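Local coordinates for protein beta-lactamase/D-alanine Carboxypeptidase (Yersinia pestis, PDB 3RJU) that probably acts as a serine beta-lactamase or D-alanine carboxypeptidase of the penicillin-binding type, hydrolysing beta-lactams or D-alanyl peptides, at residues K177-A180 with H181-R184. Residues are numbered along the deposited sequence; the frame is centred on the assembly and turned at random.
Sequences KPYA and HLLR
Pro178 lays its ring over one face of the His181 imidazole in a CH-pi contact, with Pro178 CG 4.0 Å from the centroid of the His181 ring and only 7° off its normal. In the modelled conformer of Arg184, one of two, Arg184 NH2 comes over the other side of the His181 ring, 3.7 Å from its plane and nearer its margin than its centre. His181 reaches this place because its CG lies anti to its carbonyl carbon (chi1 -68°), which tips the ring back toward the helix start.

Lys177 contributes its aliphatic part: its CD rests 3.8 Å from His181 CB, and its CG and CD run obliquely past the Leu182 methyl CD2. A bend at chi3 (76°) then carries the amine to a salt bridge with Asp185, so one lysine serves both an apolar patch and a charge.

Behind these side chains stands the first turn of a helix. Pro178 is the N-cap residue, and a proline fits a helix start because backbone N-H groups there have no preceding turn to bond to, so the missing one forfeits no helical bond. Its carbonyl takes Leu182 N in the carbonyl plane at 3.2 Å from Pro178 O, and a weaker bond from His181 N. Next, Leu183 N gives a nearly straight bond to Tyr179 O at 2.9 Å, and Arg184 N follows to Ala180 O.

Tyr179, Leu182 and Leu183 form the buried side. The bulk of Tyr179 and Leu182 suits packing between helices: Tyr179 touches Ile71 of helix 64-77 and Ala168 of helix 162-175, while Leu182 touches Ile71, Leu75 and Ala175. Leu183 meets Leu198 and Ile229 in loops, so helix 179-191 begins against helices 64-77 and 162-175.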
loop_
_atom_site.group_PDB
_atom_site.type_symbol
_atom_site.label_atom_id
_atom_site.label_comp_id
_atom_site.label_asym_id
_atom_site.label_seq_id
_atom_site.Cartn_x
_atom_site.Cartn_y
_atom_site.Cartn_z
ATOM N N LYS A 177 10.037 3.572 -19.562
ATOM C CA LYS A 177 8.673 3.265 -19.979
ATOM C C LYS A 177 7.679 3.845 -18.964
ATOM O O LYS A 177 8.036 4.092 -17.819
ATOM C CB LYS A 177 8.480 1.760 -20.108
ATOM C CG LYS A 177 8.654 0.998 -18.810
ATOM C CD LYS A 177 8.346 -0.496 -19.000
ATOM C CE LYS A 177 9.445 -1.233 -19.702
ATOM N NZ LYS A 177 9.162 -2.714 -19.641
ATOM N N PRO A 178 6.429 4.077 -19.394
ATOM C CA PRO A 178 5.417 4.635 -18.493
ATOM C C PRO A 178 5.281 3.767 -17.253
ATOM O O PRO A 178 5.431 2.546 -17.336
ATOM C CB PRO A 178 4.130 4.569 -19.325
ATOM C CG PRO A 178 4.610 4.610 -20.748
ATOM C CD PRO A 178 5.890 3.818 -20.745
ATOM N N TYR A 179 5.011 4.393 -16.111
ATOM C CA TYR A 179 4.833 3.631 -14.892
ATOM C C TYR A 179 3.760 2.548 -15.026
ATOM O O TYR A 179 3.921 1.444 -14.491
ATOM C CB TYR A 179 4.535 4.539 -13.694
ATOM C CG TYR A 179 4.627 3.781 -12.412
ATOM C CD1 TYR A 179 5.860 3.527 -11.825
ATOM C CD2 TYR A 179 3.488 3.269 -11.812
ATOM C CE1 TYR A 179 5.959 2.804 -10.661
ATOM C CE2 TYR A 179 3.558 2.549 -10.635
ATOM C CZ TYR A 179 4.795 2.327 -10.060
ATOM O OH TYR A 179 4.870 1.623 -8.906
ATOM N N ALA A 180 2.673 2.850 -15.736
ATOM C CA ALA A 180 1.610 1.861 -15.914
ATOM C C ALA A 180 2.159 0.596 -16.584
ATOM O O ALA A 180 1.706 -0.507 -16.296
ATOM C CB ALA A 180 0.471 2.432 -16.730
ATOM N N HIS A 181 3.128 0.752 -17.485
ATOM C CA HIS A 181 3.752 -0.410 -18.114
ATOM C C HIS A 181 4.629 -1.200 -17.150
ATOM O O HIS A 181 4.690 -2.423 -17.243
ATOM C CB HIS A 181 4.583 0.013 -19.325
ATOM C CG HIS A 181 3.754 0.522 -20.460
ATOM N ND1 HIS A 181 4.252 0.686 -21.734
ATOM C CD2 HIS A 181 2.451 0.887 -20.513
ATOM C CE1 HIS A 181 3.297 1.145 -22.522
ATOM N NE2 HIS A 181 2.194 1.277 -21.807
ATOM N N LEU A 182 5.326 -0.508 -16.246
ATOM C CA LEU A 182 6.060 -1.201 -15.195
ATOM C C LEU A 182 5.142 -2.012 -14.290
ATOM O O LEU A 182 5.450 -3.163 -13.966
ATOM C CB LEU A 182 6.862 -0.227 -14.331
ATOM C CG LEU A 182 8.164 0.294 -14.904
ATOM C CD1 LEU A 182 8.757 1.358 -13.969
ATOM C CD2 LEU A 182 9.130 -0.864 -15.098
ATOM N N LEU A 183 4.040 -1.402 -13.853
ATOM C CA LEU A 183 3.075 -2.080 -12.977
ATOM C C LEU A 183 2.577 -3.354 -13.665
ATOM O O LEU A 183 2.506 -4.422 -13.052
ATOM C CB LEU A 183 1.908 -1.142 -12.653
ATOM C CG LEU A 183 0.734 -1.688 -11.847
ATOM C CD1 LEU A 183 1.228 -2.215 -10.502
ATOM C CD2 LEU A 183 -0.305 -0.586 -11.666
ATOM N N ARG A 184 2.247 -3.232 -14.951
ATOM C CA ARG A 184 1.781 -4.365 -15.731
ATOM C C ARG A 184 2.893 -5.408 -15.887
ATOM O O ARG A 184 2.709 -6.580 -15.568
ATOM C CB ARG A 184 1.307 -3.872 -17.103
ATOM C CG ARG A 184 0.776 -4.953 -18.028
ATOM C CD ARG A 184 0.712 -4.440 -19.458
ATOM N NE ARG A 184 2.053 -4.119 -19.956
ATOM C CZ ARG A 184 2.309 -3.385 -21.034
ATOM N NH1 ARG A 184 1.318 -2.867 -21.746
ATOM N NH2 ARG A 184 3.564 -3.160 -21.393
#